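Local structure of citrate synthase (1O7X) at residues A[142-147]-A[156-161]; A[12-17]-A[346-351]; A[287-292]-A[316-321]. The protein belongs to the citrate synthase family, whose members are predominantly helical enzymes, and is found here as a dimer of two copies of one chain. One frame throughout, in Å; residues are numbered along the deposited sequence.

Contact 1: residues A[142-147]-A[156-161]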
loop_
_atom_site.group_PDB
_atom_site.type_symbol
_atom_site.label_atom_id
_atom_site.label_comp_id
_atom_site.label_asym_id
_atom_site.label_seq_id
_atom_site.Cartn_x
_atom_site.Cartn_y
_atom_site.Cartn_z
ATOM N N LYS A 142 -3.510 11.568 -26.684
ATOM C CA LYS A 142 -4.318 12.372 -25.774
ATOM C C LYS A 142 -5.228 11.404 -24.998
ATOM O O LYS A 142 -5.550 10.321 -25.483
ATOM C CB LYS A 142 -5.248 13.354 -26.485
ATOM C CG LYS A 142 -4.612 14.317 -27.464
ATOM C CD LYS A 142 -3.759 15.375 -26.777
ATOM C CE LYS A 142 -3.130 16.331 -27.782
ATOM N NZ LYS A 142 -3.886 17.624 -27.928
ATOM N N PRO A 143 -5.681 11.829 -23.831
ATOM C CA PRO A 143 -6.522 11.023 -22.984
ATOM C C PRO A 143 -7.916 10.800 -23.543
ATOM O O PRO A 143 -8.468 11.707 -24.157
ATOM C CB PRO A 143 -6.595 11.782 -21.669
ATOM C CG PRO A 143 -6.189 13.174 -21.977
ATOM C CD PRO A 143 -5.305 13.103 -23.181
ATOM N N ARG A 144 -8.462 9.616 -23.291
ATOM C CA ARG A 144 -9.800 9.265 -23.726
ATOM C C ARG A 144 -10.540 8.545 -22.607
ATOM O O ARG A 144 -10.081 7.603 -21.964
ATOM C CB ARG A 144 -9.726 8.428 -24.994
ATOM C CG ARG A 144 -11.039 8.227 -25.735
ATOM C CD ARG A 144 -10.791 7.859 -27.197
ATOM N NE ARG A 144 -11.911 8.244 -28.042
ATOM C CZ ARG A 144 -12.799 7.499 -28.671
ATOM N NH1 ARG A 144 -12.794 6.174 -28.608
ATOM N NH2 ARG A 144 -13.749 8.088 -29.395
ATOM N N ILE A 145 -11.752 9.021 -22.343
ATOM C CA ILE A 145 -12.634 8.488 -21.313
ATOM C C ILE A 145 -13.683 7.559 -21.913
ATOM O O ILE A 145 -14.328 7.893 -22.898
ATOM C CB ILE A 145 -13.380 9.668 -20.635
ATOM C CG1 ILE A 145 -12.385 10.757 -20.252
ATOM C CG2 ILE A 145 -14.232 9.205 -19.468
ATOM C CD1 ILE A 145 -11.776 10.749 -18.879
ATOM N N PRO A 146 -13.901 6.403 -21.305
ATOM C CA PRO A 146 -14.888 5.453 -21.744
ATOM C C PRO A 146 -16.274 6.068 -21.789
ATOM O O PRO A 146 -16.681 6.702 -20.811
ATOM C CB PRO A 146 -14.879 4.347 -20.699
ATOM C CG PRO A 146 -13.527 4.443 -20.108
ATOM C CD PRO A 146 -13.175 5.913 -20.113
ATOM N N GLU A 147 -16.995 5.837 -22.885
ATOM C CA GLU A 147 -18.372 6.308 -22.973
ATOM C C GLU A 147 -19.315 5.136 -22.688
ATOM O O GLU A 147 -18.957 3.971 -22.858
ATOM C CB GLU A 147 -18.757 6.842 -24.340
ATOM C CG GLU A 147 -17.899 7.941 -24.926
ATOM C CD GLU A 147 -17.733 7.776 -26.429
ATOM O OE1 GLU A 147 -18.346 6.838 -26.998
ATOM O OE2 GLU A 147 -16.973 8.590 -27.013
ATOM N N PHE A 156 -14.110 -0.109 -22.611
ATOM C CA PHE A 156 -12.678 -0.066 -22.383
ATOM C C PHE A 156 -11.879 -0.108 -23.668
ATOM O O PHE A 156 -10.987 0.714 -23.833
ATOM C CB PHE A 156 -12.260 -1.200 -21.446
ATOM C CG PHE A 156 -10.789 -1.338 -21.189
ATOM C CD1 PHE A 156 -10.124 -0.485 -20.332
ATOM C CD2 PHE A 156 -10.059 -2.344 -21.786
ATOM C CE1 PHE A 156 -8.775 -0.644 -20.087
ATOM C CE2 PHE A 156 -8.714 -2.523 -21.548
ATOM C CZ PHE A 156 -8.064 -1.667 -20.691
ATOM N N LEU A 157 -12.199 -1.014 -24.584
ATOM C CA LEU A 157 -11.439 -1.090 -25.840
ATOM C C LEU A 157 -11.531 0.185 -26.660
ATOM O O LEU A 157 -10.536 0.638 -27.241
ATOM C CB LEU A 157 -11.877 -2.324 -26.619
ATOM C CG LEU A 157 -11.744 -3.653 -25.872
ATOM C CD1 LEU A 157 -12.246 -4.804 -26.735
ATOM C CD2 LEU A 157 -10.300 -3.910 -25.491
ATOM N N LEU A 158 -12.709 0.802 -26.700
ATOM C CA LEU A 158 -12.960 2.037 -27.429
ATOM C C LEU A 158 -12.105 3.177 -26.882
ATOM O O LEU A 158 -11.473 3.972 -27.567
ATOM C CB LEU A 158 -14.446 2.417 -27.369
ATOM C CG LEU A 158 -15.120 2.960 -28.634
ATOM C CD1 LEU A 158 -15.117 1.921 -29.753
ATOM C CD2 LEU A 158 -16.568 3.376 -28.400
ATOM N N ALA A 159 -12.027 3.230 -25.555
ATOM C CA ALA A 159 -11.268 4.250 -24.851
ATOM C C ALA A 159 -9.794 4.054 -25.174
ATOM O O ALA A 159 -9.073 5.003 -25.486
ATOM C CB ALA A 159 -11.577 4.136 -23.369
ATOM N N SER A 160 -9.371 2.796 -25.117
ATOM C CA SER A 160 -7.991 2.439 -25.377
ATOM C C SER A 160 -7.503 2.755 -26.775
ATOM O O SER A 160 -6.523 3.469 -26.987
ATOM C CB SER A 160 -7.808 0.941 -25.092
ATOM O OG SER A 160 -8.172 0.726 -23.733
ATOM N N PHE A 161 -8.179 2.161 -27.755
ATOM C CA PHE A 161 -7.746 2.320 -29.136
ATOM C C PHE A 161 -8.456 3.430 -29.878
ATOM O O PHE A 161 -7.826 4.002 -30.782
ATOM C CB PHE A 161 -7.915 0.978 -29.864
ATOM C CG PHE A 161 -7.214 -0.124 -29.113
ATOM C CD1 PHE A 161 -7.934 -1.089 -28.450
ATOM C CD2 PHE A 161 -5.832 -0.173 -29.074
ATOM C CE1 PHE A 161 -7.282 -2.100 -27.761
ATOM C CE2 PHE A 161 -5.191 -1.180 -28.381
ATOM C CZ PHE A 161 -5.909 -2.155 -27.720
#
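Leu158 is the first residue of segment 156-161 to be gripped, and the grip is on its backbone. Its carbonyl O accepts Arg144 NH1 at 2.8 Å, with an N-H...O angle of 143°. The oxygen meets the guanidinium in its plane, while the donor comes from above the carbonyl plane, off its lone pairs, and the bond is bent. With CG anti to the backbone N (chi1 -168°) and the chain extended as far as NE, Arg144 can reach this oxygen. The leucine side chain brings CD2 to 4.1 Å from Glu147 OE1, a loose contact in which the two chains meet at a slant. Here the loop between helices 116-138 and 152-161 doubles back over the helix it leads into, within the helical bundle of the citrate synthase fold. Ala159 and Pro146 have the nearest CA atoms across the contact, 4.9 Å apart. The alanine CB sits 3.8 Å from Pro146 CG, and its O lies 3.5 Å from Arg144 CB while also accepting a hydrogen bond from Arg136 NE of helix 116-138. One residue on, Ser160 turns from the loop, and its OG bonds to Phe156 O at 2.8 Å, an oxygen that Ser160 N also uses.

Contact 2: residues A[12-17]-A[346-351]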
loop_
_atom_site.group_PDB
_atom_site.type_symbol
_atom_site.label_atom_id
_atom_site.label_comp_id
_atom_site.label_asym_id
_atom_site.label_seq_id
_atom_site.Cartn_x
_atom_site.Cartn_y
_atom_site.Cartn_z
ATOM N N ILE A 12 -4.065 -18.536 8.220
ATOM C CA ILE A 12 -5.386 -18.216 7.647
ATOM C C ILE A 12 -5.726 -16.795 8.114
ATOM O O ILE A 12 -6.073 -16.527 9.262
ATOM C CB ILE A 12 -6.469 -19.255 7.935
ATOM C CG1 ILE A 12 -5.998 -20.684 7.588
ATOM C CG2 ILE A 12 -7.734 -18.998 7.129
ATOM C CD1 ILE A 12 -6.857 -21.715 8.321
ATOM N N ILE A 13 -5.610 -15.899 7.144
ATOM C CA ILE A 13 -5.871 -14.490 7.332
ATOM C C ILE A 13 -7.357 -14.201 7.402
ATOM O O ILE A 13 -7.764 -13.199 7.990
ATOM C CB ILE A 13 -5.197 -13.628 6.259
ATOM C CG1 ILE A 13 -4.985 -12.185 6.740
ATOM C CG2 ILE A 13 -5.972 -13.591 4.952
ATOM C CD1 ILE A 13 -3.762 -11.535 6.131
ATOM N N LYS A 14 -8.166 -15.001 6.720
ATOM C CA LYS A 14 -9.608 -14.820 6.697
ATOM C C LYS A 14 -10.339 -16.047 6.151
ATOM O O LYS A 14 -9.712 -16.908 5.507
ATOM C CB LYS A 14 -9.961 -13.610 5.831
ATOM C CG LYS A 14 -9.834 -13.862 4.331
ATOM C CD LYS A 14 -10.147 -12.612 3.513
ATOM C CE LYS A 14 -11.247 -12.855 2.507
ATOM N NZ LYS A 14 -12.200 -11.734 2.379
ATOM N N VAL A 15 -11.652 -16.088 6.399
ATOM C CA VAL A 15 -12.444 -17.130 5.731
ATOM C C VAL A 15 -13.102 -16.439 4.540
ATOM O O VAL A 15 -13.103 -15.196 4.564
ATOM C CB VAL A 15 -13.492 -17.802 6.604
ATOM C CG1 VAL A 15 -12.781 -18.609 7.673
ATOM C CG2 VAL A 15 -14.453 -16.819 7.230
ATOM N N THR A 16 -13.598 -17.173 3.547
ATOM C CA THR A 16 -14.212 -16.464 2.408
ATOM C C THR A 16 -15.268 -17.270 1.672
ATOM O O THR A 16 -15.219 -18.501 1.554
ATOM C CB THR A 16 -13.135 -15.968 1.423
ATOM O OG1 THR A 16 -13.710 -15.114 0.435
ATOM C CG2 THR A 16 -12.440 -17.091 0.672
ATOM N N ASN A 17 -16.245 -16.564 1.108
ATOM C CA ASN A 17 -17.257 -17.214 0.291
ATOM C C ASN A 17 -16.973 -16.853 -1.172
ATOM O O ASN A 17 -17.740 -17.240 -2.053
ATOM C CB ASN A 17 -18.673 -16.821 0.599
ATOM C CG ASN A 17 -19.157 -16.775 2.012
ATOM O OD1 ASN A 17 -19.366 -17.756 2.732
ATOM N ND2 ASN A 17 -19.388 -15.542 2.478
ATOM N N ILE A 346 -11.934 -6.961 0.419
ATOM C CA ILE A 346 -11.908 -5.980 1.520
ATOM C C ILE A 346 -13.335 -5.756 2.002
ATOM O O ILE A 346 -13.538 -5.668 3.216
ATOM C CB ILE A 346 -11.215 -4.653 1.169
ATOM C CG1 ILE A 346 -11.987 -3.887 0.109
ATOM C CG2 ILE A 346 -9.782 -4.942 0.724
ATOM C CD1 ILE A 346 -11.307 -2.665 -0.431
ATOM N N ILE A 347 -14.319 -5.764 1.090
ATOM C CA ILE A 347 -15.684 -5.585 1.544
ATOM C C ILE A 347 -16.096 -6.768 2.422
ATOM O O ILE A 347 -16.637 -6.580 3.520
ATOM C CB ILE A 347 -16.705 -5.331 0.426
ATOM C CG1 ILE A 347 -16.272 -4.150 -0.424
ATOM C CG2 ILE A 347 -18.085 -5.063 1.062
ATOM C CD1 ILE A 347 -17.191 -3.621 -1.488
ATOM N N GLU A 348 -15.787 -7.991 1.987
ATOM C CA GLU A 348 -16.149 -9.161 2.788
ATOM C C GLU A 348 -15.512 -9.053 4.169
ATOM O O GLU A 348 -16.118 -9.394 5.172
ATOM C CB GLU A 348 -15.734 -10.453 2.090
ATOM C CG GLU A 348 -15.849 -11.695 2.954
ATOM C CD GLU A 348 -15.668 -12.963 2.142
ATOM O OE1 GLU A 348 -14.553 -13.154 1.619
ATOM O OE2 GLU A 348 -16.623 -13.770 2.023
ATOM N N TYR A 349 -14.246 -8.632 4.173
ATOM C CA TYR A 349 -13.462 -8.434 5.383
ATOM C C TYR A 349 -14.033 -7.377 6.311
ATOM O O TYR A 349 -14.308 -7.688 7.463
ATOM C CB TYR A 349 -12.013 -8.106 4.991
ATOM C CG TYR A 349 -11.083 -8.160 6.182
ATOM C CD1 TYR A 349 -10.652 -9.376 6.670
ATOM C CD2 TYR A 349 -10.673 -6.993 6.834
ATOM C CE1 TYR A 349 -9.812 -9.453 7.758
ATOM C CE2 TYR A 349 -9.829 -7.069 7.926
ATOM C CZ TYR A 349 -9.391 -8.293 8.379
ATOM O OH TYR A 349 -8.573 -8.382 9.474
ATOM N N VAL A 350 -14.280 -6.160 5.859
ATOM C CA VAL A 350 -14.836 -5.134 6.731
ATOM C C VAL A 350 -16.244 -5.462 7.205
ATOM O O VAL A 350 -16.563 -5.183 8.368
ATOM C CB VAL A 350 -14.800 -3.752 6.044
ATOM C CG1 VAL A 350 -15.361 -2.661 6.950
ATOM C CG2 VAL A 350 -13.396 -3.357 5.608
ATOM N N GLU A 351 -17.141 -6.019 6.394
ATOM C CA GLU A 351 -18.509 -6.242 6.833
ATOM C C GLU A 351 -18.745 -7.449 7.734
ATOM O O GLU A 351 -19.687 -7.411 8.542
ATOM C CB GLU A 351 -19.459 -6.342 5.636
ATOM C CG GLU A 351 -19.747 -5.008 4.970
ATOM C CD GLU A 351 -20.634 -5.140 3.740
ATOM O OE1 GLU A 351 -20.610 -4.221 2.876
ATOM O OE2 GLU A 351 -21.340 -6.192 3.704
#
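Glu348 leaves its helix with CG anti to the backbone N (chi1 170°) and stays extended through chi2, which carries the carboxylate across to strand 12-16. Lys14 answers from the strand with CG between its own N and carbonyl carbon and bends at chi3 and chi4, bringing the ammonium back to that carboxylate. The motif is a strand laid nearly at right angles over a helix: the axes cross at 96° and are 9.5 Å apart. Strand 12-16 pairs in parallel with a strand of the second subunit, so helix 330-352 backs a sheet that runs through the dimer interface. Lys14 NZ forms a salt bridge to Glu348 OE1 at 2.9 Å, using the anti lone pair, and has a weak second bond to His345 O. Thr16 OG1 also faces OE1, but the modelled separation is too short to be relied on at this resolution; its hydroxyl has a further partner in Leu18 N. The other carboxylate oxygen is held by the backbone: Asn17 N gives OE2 a hydrogen bond of 3.0 Å at 163°, on the syn lone pair. Partners on both oxygens should restrict rotation of this buried carboxylate, and the lysine would be expected to stabilise its negative charge. Beside it, the Tyr349 ring turns its edge to the strand, CD1 lying 4.4 Å from Lys14 CB, while its OH bonds to Arg355 O.

Contact 3: residues A[287-292]-A[316-321]; sequences RYFEIA and SGIVFY
Segments 287-292 and 316-321 are helical and run antiparallel, 173° between their directions, with axes 10.3 Å apart and the nearest CA atoms, those of Phe289 and Ile318, separated by 6.8 Å. This is an antiparallel helix pair of the mainly helical citrate synthase fold, consistent with the smaller of the two domains usual in the family. At that spacing, side chains have to bridge the gap, and Ile318 does so by reaching with its CG1 branch. CG1 lies anti to the carbonyl carbon (chi1 -76°), and the terminal CD1 settles against the backbone of the partner helix, 3.7 Å from Phe289 CA. The same methyl lies 3.7 Å from Ala292 CB and also approaches Tyr288 O, so it touches two neighbouring residues and a third about a turn further along the helix. The other branch, CG2, meets the edge of the Phe289 ring, with 4.2 Å to CD1. One turn beyond Ile318, Tyr321 meets Tyr288 in an offset edge-to-face stack: the edge of Tyr288 points at the face of Tyr321, with the planes 70° apart and the centroids separated by 5.4 Å. Phe226 of helix 221-232 touches both tyrosines, meeting Tyr288 edge-to-face, so the pair belongs to a three-ring cluster. Around Ile318 the seal is continued by Phe229 from the same helix and by Ala275 of helix 266-279. In the tyrosine stack, Tyr321 CE2 lies 3.7 Å from both CD1 and CE1 of Tyr288.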
loop_
_atom_site.group_PDB
_atom_site.type_symbol
_atom_site.label_atom_id
_atom_site.label_comp_id
_atom_site.label_asym_id
_atom_site.label_seq_id
_atom_site.Cartn_x
_atom_site.Cartn_y
_atom_site.Cartn_z
ATOM N N ARG A 287 1.952 -16.194 -35.138
ATOM C CA ARG A 287 3.360 -16.599 -35.086
ATOM C C ARG A 287 3.668 -16.891 -33.621
ATOM O O ARG A 287 4.131 -18.002 -33.348
ATOM C CB ARG A 287 4.236 -15.527 -35.701
ATOM C CG ARG A 287 5.729 -15.713 -35.628
ATOM C CD ARG A 287 6.494 -14.848 -36.634
ATOM N NE ARG A 287 6.533 -13.447 -36.238
ATOM C CZ ARG A 287 7.278 -12.876 -35.303
ATOM N NH1 ARG A 287 8.150 -13.556 -34.570
ATOM N NH2 ARG A 287 7.129 -11.572 -35.100
ATOM N N TYR A 288 3.325 -15.984 -32.700
ATOM C CA TYR A 288 3.592 -16.219 -31.286
ATOM C C TYR A 288 2.765 -17.359 -30.707
ATOM O O TYR A 288 3.272 -18.137 -29.896
ATOM C CB TYR A 288 3.421 -14.955 -30.432
ATOM C CG TYR A 288 4.376 -13.844 -30.808
ATOM C CD1 TYR A 288 3.910 -12.550 -30.981
ATOM C CD2 TYR A 288 5.723 -14.096 -31.004
ATOM C CE1 TYR A 288 4.779 -11.534 -31.329
ATOM C CE2 TYR A 288 6.597 -13.099 -31.363
ATOM C CZ TYR A 288 6.117 -11.817 -31.518
ATOM O OH TYR A 288 6.978 -10.803 -31.871
ATOM N N PHE A 289 1.521 -17.503 -31.154
ATOM C CA PHE A 289 0.641 -18.587 -30.777
ATOM C C PHE A 289 1.193 -19.935 -31.251
ATOM O O PHE A 289 0.961 -20.962 -30.599
ATOM C CB PHE A 289 -0.788 -18.449 -31.324
ATOM C CG PHE A 289 -1.685 -19.527 -30.759
ATOM C CD1 PHE A 289 -2.195 -19.427 -29.480
ATOM C CD2 PHE A 289 -1.986 -20.655 -31.506
ATOM C CE1 PHE A 289 -3.003 -20.422 -28.960
ATOM C CE2 PHE A 289 -2.795 -21.650 -30.992
ATOM C CZ PHE A 289 -3.311 -21.539 -29.717
ATOM N N GLU A 290 1.908 -19.923 -32.370
ATOM C CA GLU A 290 2.485 -21.171 -32.854
ATOM C C GLU A 290 3.727 -21.533 -32.062
ATOM O O GLU A 290 3.927 -22.715 -31.806
ATOM C CB GLU A 290 2.739 -21.109 -34.345
ATOM C CG GLU A 290 1.444 -20.975 -35.159
ATOM C CD GLU A 290 1.815 -20.949 -36.636
ATOM O OE1 GLU A 290 2.930 -21.439 -36.939
ATOM O OE2 GLU A 290 0.979 -20.456 -37.412
ATOM N N ILE A 291 4.500 -20.564 -31.612
ATOM C CA ILE A 291 5.649 -20.818 -30.745
ATOM C C ILE A 291 5.121 -21.373 -29.421
ATOM O O ILE A 291 5.605 -22.358 -28.867
ATOM C CB ILE A 291 6.444 -19.535 -30.457
ATOM C CG1 ILE A 291 7.417 -19.232 -31.607
ATOM C CG2 ILE A 291 7.196 -19.591 -29.142
ATOM C CD1 ILE A 291 7.024 -17.996 -32.388
ATOM N N ALA A 292 4.116 -20.671 -28.897
ATOM C CA ALA A 292 3.500 -21.069 -27.634
ATOM C C ALA A 292 2.995 -22.507 -27.710
ATOM O O ALA A 292 3.486 -23.398 -26.992
ATOM C CB ALA A 292 2.429 -20.051 -27.279
ATOM N N SER A 316 -2.600 -15.880 -21.683
ATOM C CA SER A 316 -3.155 -14.538 -21.540
ATOM C C SER A 316 -2.421 -13.464 -22.314
ATOM O O SER A 316 -3.038 -12.640 -22.999
ATOM C CB SER A 316 -3.214 -14.127 -20.067
ATOM O OG SER A 316 -1.867 -14.162 -19.606
ATOM N N GLY A 317 -1.097 -13.439 -22.251
ATOM C CA GLY A 317 -0.319 -12.462 -23.012
ATOM C C GLY A 317 -0.774 -12.489 -24.468
ATOM O O GLY A 317 -1.101 -11.419 -24.987
ATOM N N ILE A 318 -0.863 -13.665 -25.094
ATOM C CA ILE A 318 -1.321 -13.726 -26.488
ATOM C C ILE A 318 -2.684 -13.097 -26.685
ATOM O O ILE A 318 -2.880 -12.317 -27.634
ATOM C CB ILE A 318 -1.194 -15.160 -27.029
ATOM C CG1 ILE A 318 0.299 -15.403 -27.310
ATOM C CG2 ILE A 318 -2.009 -15.418 -28.288
ATOM C CD1 ILE A 318 0.682 -16.838 -27.518
ATOM N N VAL A 319 -3.669 -13.327 -25.819
ATOM C CA VAL A 319 -4.965 -12.659 -26.027
ATOM C C VAL A 319 -4.795 -11.142 -26.014
ATOM O O VAL A 319 -5.275 -10.399 -26.891
ATOM C CB VAL A 319 -5.995 -13.128 -24.991
ATOM C CG1 VAL A 319 -7.289 -12.333 -25.020
ATOM C CG2 VAL A 319 -6.250 -14.608 -25.223
ATOM N N PHE A 320 -4.085 -10.651 -24.984
ATOM C CA PHE A 320 -3.901 -9.202 -24.827
ATOM C C PHE A 320 -3.145 -8.654 -26.026
ATOM O O PHE A 320 -3.561 -7.624 -26.537
ATOM C CB PHE A 320 -3.260 -8.813 -23.497
ATOM C CG PHE A 320 -3.990 -9.259 -22.261
ATOM C CD1 PHE A 320 -3.320 -9.931 -21.250
ATOM C CD2 PHE A 320 -5.340 -8.990 -22.102
ATOM C CE1 PHE A 320 -4.013 -10.327 -20.118
ATOM C CE2 PHE A 320 -6.018 -9.397 -20.973
ATOM C CZ PHE A 320 -5.375 -10.075 -19.968
ATOM N N TYR A 321 -2.086 -9.343 -26.451
ATOM C CA TYR A 321 -1.304 -8.938 -27.611
ATOM C C TYR A 321 -2.196 -8.946 -28.855
ATOM O O TYR A 321 -2.259 -7.983 -29.606
ATOM C CB TYR A 321 -0.106 -9.844 -27.853
ATOM C CG TYR A 321 0.813 -9.363 -28.956
ATOM C CD1 TYR A 321 1.634 -8.254 -28.761
ATOM C CD2 TYR A 321 0.870 -9.999 -30.188
ATOM C CE1 TYR A 321 2.476 -7.797 -29.755
ATOM C CE2 TYR A 321 1.720 -9.543 -31.190
ATOM C CZ TYR A 321 2.519 -8.441 -30.976
ATOM O OH TYR A 321 3.364 -7.988 -31.958
#

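Contacts 2 and 3 are buried, whereas contact 1 is partly buried and includes the exposed Glu147. Their chemistry differs accordingly. Contact 3 joins two helices through apolar and aromatic groups; contact 2 joins strand to helix through a buried charged network beside the subunit interface; contact 1 is a local loop-to-helix closure combining one arginine bond with small apolar groups. No helix or strand serves two contacts, although helices 316-323 and 330-352, used by contacts 3 and 2, are successive in the chain. Contact 2 closes a long loop that encloses the other two. Contacts 1 and 3 come within about 6 Å at their nearest atoms, while contacts 2 and 3 have centres about 36 Å apart.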